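Local coordinates for protein lipase (Pelosinus fermentans, PDB 5AH0) that hydrolyses the polyester poly(butylene adipate-co-terephthalate) and probably lipid esters, as a zinc-containing lipase related to the alpha/beta hydrolases, at residues K107-A112 with W152-T157; T158-H163 with Y262-T267. One frame throughout, in Å; residues are numbered along the deposited sequence.

Interaction 1: residues K107-A112 with W152-T157; sequences KIHLVA and WVHSIT
His109 and Ser155 meet through a short hydrogen bond, ND1 to OG at 2.6 Å, with the hydroxyl at the edge of the imidazole and near its plane. The Ser155 torsion (chi1 61°) sets OG between its backbone N and carbonyl carbon, from where it also hydrogen-bonds a water. That water lies 3.0 Å from Leu110 O, to which it donates, and 2.8 Å from Thr157 OG1, so one solvent molecule ties both strands together on the face carrying His109 and Thr157. Leu110 O thus has two donors, the water and Thr157 N at 2.8 Å.

The backbone pairing is parallel, the axes of 108-112 and 153-157 being 5° apart. Ile108 faces Val153 and Leu110 faces Ile156, so the second strand carries one extra residue between these pairs, a beta bulge around His154. On the face bearing these four residues, Leu110 CD1 packs across Val153 CG2 at 3.7 Å.

The Lys107 and Trp152 end is the more solvent-accessible one, both residues being partly exposed. Lys107 lies along the first residues of the partner strand, bending at chi3 (74°); its NZ stays 3.7 Å from Val153 O and comes to the edge of the His154 ring. With an alanine here, the aliphatic chain beside Val153 O and the His154 edge is gone, which would probably open a gap there and take away a nearby positive charge. Trp152 turns its CB away from 107-112, although its O accepts Ile108 N and Trp96 NE1.

The pair lies inside the parallel sheet: 6-9 flanks strand 108-113 and 258-265 flanks strand 153-159, while helix 116-129 packs on Leu110, Val153 and Ile156, and helix 370-380 on Val111, Ser155 and Thr157.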
loop_
_atom_site.group_PDB
_atom_site.type_symbol
_atom_site.label_atom_id
_atom_site.label_comp_id
_atom_site.label_asym_id
_atom_site.label_seq_id
_atom_site.Cartn_x
_atom_site.Cartn_y
_atom_site.Cartn_z
ATOM N N LYS A 107 10.065 6.498 -17.395
ATOM C CA LYS A 107 9.746 5.555 -16.330
ATOM C C LYS A 107 9.524 6.290 -15.002
ATOM O O LYS A 107 9.747 7.501 -14.915
ATOM C CB LYS A 107 10.861 4.515 -16.196
ATOM C CG LYS A 107 11.471 4.124 -17.524
ATOM C CD LYS A 107 12.495 3.008 -17.419
ATOM C CE LYS A 107 11.831 1.673 -17.165
ATOM N NZ LYS A 107 12.816 0.548 -17.075
ATOM N N ILE A 108 9.058 5.564 -13.984
ATOM C CA ILE A 108 8.907 6.115 -12.630
ATOM C C ILE A 108 9.541 5.205 -11.601
ATOM O O ILE A 108 9.786 4.027 -11.880
ATOM C CB ILE A 108 7.440 6.296 -12.224
ATOM C CG1 ILE A 108 6.731 4.943 -12.208
ATOM C CG2 ILE A 108 6.724 7.271 -13.135
ATOM C CD1 ILE A 108 5.280 5.036 -11.844
ATOM N N HIS A 109 9.810 5.757 -10.416
ATOM C CA HIS A 109 10.128 4.965 -9.227
ATOM C C HIS A 109 8.889 4.842 -8.360
ATOM O O HIS A 109 8.297 5.857 -7.987
ATOM C CB HIS A 109 11.226 5.605 -8.381
ATOM C CG HIS A 109 12.490 5.898 -9.120
ATOM N ND1 HIS A 109 13.367 4.912 -9.515
ATOM C CD2 HIS A 109 13.045 7.074 -9.500
ATOM C CE1 HIS A 109 14.399 5.467 -10.125
ATOM N NE2 HIS A 109 14.229 6.776 -10.128
ATOM N N LEU A 110 8.511 3.622 -8.002
ATOM C CA LEU A 110 7.407 3.444 -7.067
ATOM C C LEU A 110 7.938 3.281 -5.649
ATOM O O LEU A 110 8.724 2.375 -5.365
ATOM C CB LEU A 110 6.534 2.254 -7.471
ATOM C CG LEU A 110 5.699 2.629 -8.694
ATOM C CD1 LEU A 110 5.143 1.414 -9.445
ATOM C CD2 LEU A 110 4.587 3.603 -8.283
ATOM N N VAL A 111 7.530 4.188 -4.769
ATOM C CA VAL A 111 7.846 4.081 -3.348
ATOM C C VAL A 111 6.542 3.852 -2.602
ATOM O O VAL A 111 5.606 4.663 -2.679
ATOM C CB VAL A 111 8.565 5.343 -2.803
ATOM C CG1 VAL A 111 8.789 5.229 -1.324
ATOM C CG2 VAL A 111 9.900 5.571 -3.538
ATOM N N ALA A 112 6.479 2.726 -1.906
ATOM C CA ALA A 112 5.249 2.280 -1.298
ATOM C C ALA A 112 5.452 1.931 0.163
ATOM O O ALA A 112 6.515 1.461 0.563
ATOM C CB ALA A 112 4.700 1.088 -2.042
ATOM N N TRP A 152 7.550 0.419 -17.583
ATOM C CA TRP A 152 7.397 1.825 -17.198
ATOM C C TRP A 152 7.896 2.155 -15.785
ATOM O O TRP A 152 7.763 3.287 -15.307
ATOM C CB TRP A 152 5.923 2.219 -17.318
ATOM C CG TRP A 152 5.384 2.186 -18.722
ATOM C CD1 TRP A 152 6.055 1.823 -19.863
ATOM C CD2 TRP A 152 4.056 2.528 -19.134
ATOM N NE1 TRP A 152 5.225 1.932 -20.955
ATOM C CE2 TRP A 152 3.994 2.362 -20.535
ATOM C CE3 TRP A 152 2.914 2.969 -18.455
ATOM C CZ2 TRP A 152 2.838 2.616 -21.264
ATOM C CZ3 TRP A 152 1.765 3.220 -19.182
ATOM C CH2 TRP A 152 1.735 3.042 -20.572
ATOM N N VAL A 153 8.445 1.155 -15.110
ATOM C CA VAL A 153 8.843 1.309 -13.721
ATOM C C VAL A 153 10.306 0.925 -13.591
ATOM O O VAL A 153 10.723 -0.119 -14.096
ATOM C CB VAL A 153 7.979 0.445 -12.784
ATOM C CG1 VAL A 153 8.515 0.484 -11.345
ATOM C CG2 VAL A 153 6.530 0.899 -12.846
ATOM N N HIS A 154 11.095 1.775 -12.942
ATOM C CA HIS A 154 12.522 1.522 -12.858
ATOM C C HIS A 154 12.870 0.816 -11.553
ATOM O O HIS A 154 13.719 -0.077 -11.515
ATOM C CB HIS A 154 13.315 2.817 -12.997
ATOM C CG HIS A 154 14.742 2.598 -13.386
ATOM N ND1 HIS A 154 15.786 2.699 -12.493
ATOM C CD2 HIS A 154 15.293 2.251 -14.574
ATOM C CE1 HIS A 154 16.922 2.438 -13.117
ATOM N NE2 HIS A 154 16.651 2.165 -14.381
ATOM N N SER A 155 12.227 1.235 -10.473
ATOM C CA SER A 155 12.476 0.631 -9.177
ATOM C C SER A 155 11.228 0.559 -8.336
ATOM O O SER A 155 10.291 1.338 -8.509
ATOM C CB SER A 155 13.537 1.413 -8.412
ATOM O OG SER A 155 13.101 2.745 -8.196
ATOM N N ILE A 156 11.249 -0.365 -7.387
ATOM C CA ILE A 156 10.188 -0.483 -6.420
ATOM C C ILE A 156 10.801 -0.489 -5.024
ATOM O O ILE A 156 11.646 -1.332 -4.705
ATOM C CB ILE A 156 9.360 -1.759 -6.651
ATOM C CG1 ILE A 156 8.453 -1.592 -7.873
ATOM C CG2 ILE A 156 8.550 -2.124 -5.410
ATOM C CD1 ILE A 156 7.455 -2.721 -8.022
ATOM N N THR A 157 10.396 0.471 -4.201
ATOM C CA THR A 157 10.810 0.479 -2.816
ATOM C C THR A 157 9.586 0.236 -1.970
ATOM O O THR A 157 8.598 0.957 -2.098
ATOM C CB THR A 157 11.451 1.802 -2.413
ATOM O OG1 THR A 157 12.624 2.020 -3.199
ATOM C CG2 THR A 157 11.837 1.788 -0.924
HETATM O O HOH W 1 11.663 2.717 -5.718
#

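Interaction 2: residues T158-H163 with Y262-T267; sequences TIASPH and YSTCAT
Thr158 O accepts the backbone N of Tyr262 at 2.9 Å, and the N-H points almost straight at it (173°). The partner bond, Ala160 N to Tyr262 O, is longer at 3.2 Å and approaches with the donor tilted 31° from the carbonyl plane. These two bonds bracket Ile159, which sits opposite Tyr262 in a parallel bridge with the CA atoms 4.9 Å apart.

Thr158 O lies at the edge of the Tyr262 ring, near its plane, while Ile159 CG1 lies obliquely 4.3 Å from CD1 of that ring. Trp372 meets the same tyrosine edge-to-face, and Ile159 also packs on Tyr373, so helix 370-380 closes over this face of the sheet.

Pairing ends at Ala160, whose positive phi of 55° swings the chain out of the strand. Its CB still rests against Thr264, 3.5 Å from OG1. That hydroxyl has its polar partner in Asp315, to whose OD2 it is hydrogen-bonded, which leaves the alanine methyl a purely packing neighbour.

Past this bend, Pro162 centres an inverse gamma turn. The His163 ring comes back to its own strand, where NE2 and Thr158 OG1 are hydrogen-bonded at 2.9 Å, the hydroxyl in the imidazole plane. Its ND1 has a weak hydrogen bond to Arg121, and Trp346 meets the ring edge-to-face, so contacts from several directions hold its orientation.

The parallel sheet and the strand ends here are consistent with the alpha/beta-hydrolase fold, whose active site gathers at the C-terminal ends of the strands. Ile159 is hydrogen-bonded through its backbone to Ser114, which by its place between strand 108-113 and helix 116-129 is probably the nucleophile of the strand-turn-helix elbow; Asp315 is, by family comparison, probably the acid.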
loop_
_atom_site.group_PDB
_atom_site.type_symbol
_atom_site.label_atom_id
_atom_site.label_comp_id
_atom_site.label_asym_id
_atom_site.label_seq_id
_atom_site.Cartn_x
_atom_site.Cartn_y
_atom_site.Cartn_z
ATOM N N THR A 158 9.624 -0.789 -1.123
ATOM C CA THR A 158 8.500 -1.034 -0.237
ATOM C C THR A 158 8.950 -0.906 1.203
ATOM O O THR A 158 10.069 -1.270 1.567
ATOM C CB THR A 158 7.834 -2.406 -0.473
ATOM O OG1 THR A 158 8.693 -3.450 -0.009
ATOM C CG2 THR A 158 7.515 -2.597 -1.966
ATOM N N ILE A 159 8.081 -0.300 1.999
ATOM C CA ILE A 159 8.381 0.005 3.378
ATOM C C ILE A 159 7.311 -0.553 4.277
ATOM O O ILE A 159 6.140 -0.185 4.142
ATOM C CB ILE A 159 8.470 1.508 3.598
ATOM C CG1 ILE A 159 9.438 2.125 2.589
ATOM C CG2 ILE A 159 8.880 1.810 5.051
ATOM C CD1 ILE A 159 9.536 3.625 2.691
ATOM N N ALA A 160 7.721 -1.430 5.189
ATOM C CA ALA A 160 6.808 -2.090 6.114
ATOM C C ALA A 160 5.679 -2.804 5.390
ATOM O O ALA A 160 4.531 -2.779 5.837
ATOM C CB ALA A 160 6.237 -1.074 7.096
ATOM N N SER A 161 6.003 -3.460 4.283
ATOM C CA SER A 161 4.979 -4.132 3.493
ATOM C C SER A 161 4.802 -5.602 3.859
ATOM O O SER A 161 5.778 -6.294 4.136
ATOM C CB SER A 161 5.305 -4.005 2.009
ATOM O OG SER A 161 5.148 -2.661 1.604
ATOM N N PRO A 162 3.547 -6.079 3.847
ATOM C CA PRO A 162 3.194 -7.467 4.156
ATOM C C PRO A 162 3.271 -8.381 2.925
ATOM O O PRO A 162 2.247 -8.825 2.378
ATOM C CB PRO A 162 1.752 -7.351 4.656
ATOM C CG PRO A 162 1.189 -6.194 3.838
ATOM C CD PRO A 162 2.355 -5.241 3.615
ATOM N N HIS A 163 4.490 -8.684 2.504
ATOM C CA HIS A 163 4.671 -9.482 1.304
ATOM C C HIS A 163 4.265 -10.942 1.515
ATOM O O HIS A 163 3.991 -11.653 0.556
ATOM C CB HIS A 163 6.116 -9.389 0.837
ATOM C CG HIS A 163 6.514 -8.025 0.379
ATOM N ND1 HIS A 163 6.022 -7.458 -0.777
ATOM C CD2 HIS A 163 7.350 -7.108 0.921
ATOM C CE1 HIS A 163 6.547 -6.255 -0.934
ATOM N NE2 HIS A 163 7.353 -6.018 0.084
ATOM N N TYR A 262 12.396 -2.267 2.890
ATOM C CA TYR A 262 12.775 -1.882 4.232
ATOM C C TYR A 262 11.899 -2.608 5.235
ATOM O O TYR A 262 10.695 -2.722 5.029
ATOM C CB TYR A 262 12.650 -0.369 4.407
ATOM C CG TYR A 262 13.712 0.413 3.676
ATOM C CD1 TYR A 262 13.532 0.802 2.358
ATOM C CD2 TYR A 262 14.903 0.756 4.306
ATOM C CE1 TYR A 262 14.506 1.512 1.682
ATOM C CE2 TYR A 262 15.886 1.465 3.639
ATOM C CZ TYR A 262 15.684 1.843 2.329
ATOM O OH TYR A 262 16.662 2.550 1.670
ATOM N N SER A 263 12.501 -3.112 6.311
ATOM C CA SER A 263 11.746 -3.833 7.333
ATOM C C SER A 263 11.677 -3.059 8.635
ATOM O O SER A 263 12.651 -2.419 9.043
ATOM C CB SER A 263 12.360 -5.205 7.581
ATOM O OG SER A 263 12.023 -6.091 6.528
ATOM N N THR A 264 10.518 -3.116 9.281
ATOM C CA THR A 264 10.283 -2.401 10.536
ATOM C C THR A 264 10.000 -3.346 11.680
ATOM O O THR A 264 9.487 -4.443 11.489
ATOM C CB THR A 264 9.098 -1.448 10.429
ATOM O OG1 THR A 264 7.963 -2.186 9.947
ATOM C CG2 THR A 264 9.421 -0.307 9.466
ATOM N N CYS A 265 10.318 -2.898 12.882
ATOM C CA CYS A 265 10.099 -3.694 14.072
ATOM C C CYS A 265 10.016 -2.746 15.242
ATOM O O CYS A 265 10.778 -1.785 15.299
ATOM C CB CYS A 265 11.223 -4.715 14.288
ATOM S SG CYS A 265 10.822 -5.925 15.590
ATOM N N ALA A 266 9.085 -2.990 16.156
ATOM C CA ALA A 266 8.939 -2.104 17.302
ATOM C C ALA A 266 8.133 -2.758 18.408
ATOM O O ALA A 266 7.264 -3.575 18.146
ATOM C CB ALA A 266 8.281 -0.788 16.875
ATOM N N THR A 267 8.410 -2.384 19.650
ATOM C CA THR A 267 7.474 -2.692 20.704
ATOM C C THR A 267 6.849 -1.355 21.072
ATOM O O THR A 267 7.531 -0.419 21.498
ATOM C CB THR A 267 8.112 -3.380 21.948
ATOM O OG1 THR A 267 8.969 -2.458 22.608
ATOM C CG2 THR A 267 8.918 -4.611 21.561
#

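How the interactions relate
Interactions 1 and 2 share strand 153-159 and lie in series, their centres about 18 Å apart. Interaction 1 joins its beginning to 108-113; interaction 2 joins its end to 258-265, on the other flank, so three successive strands of the same parallel sheet are locked in order. The two contacts meet where Ala112 O lies 2.8 Å from Ile159 N, a probable hydrogen bond, and where Thr157 CG2 packs against Tyr262 CE1. Along the chain, the 39 residues between the segments of interaction 1 include helix 116-129, whereas the 98 between those of interaction 2 are half helical and include zinc ligand Asp233. The shared strand therefore joins its two neighbours within the sheet, while the zinc site draws on Asp56, His76 and His82 as well.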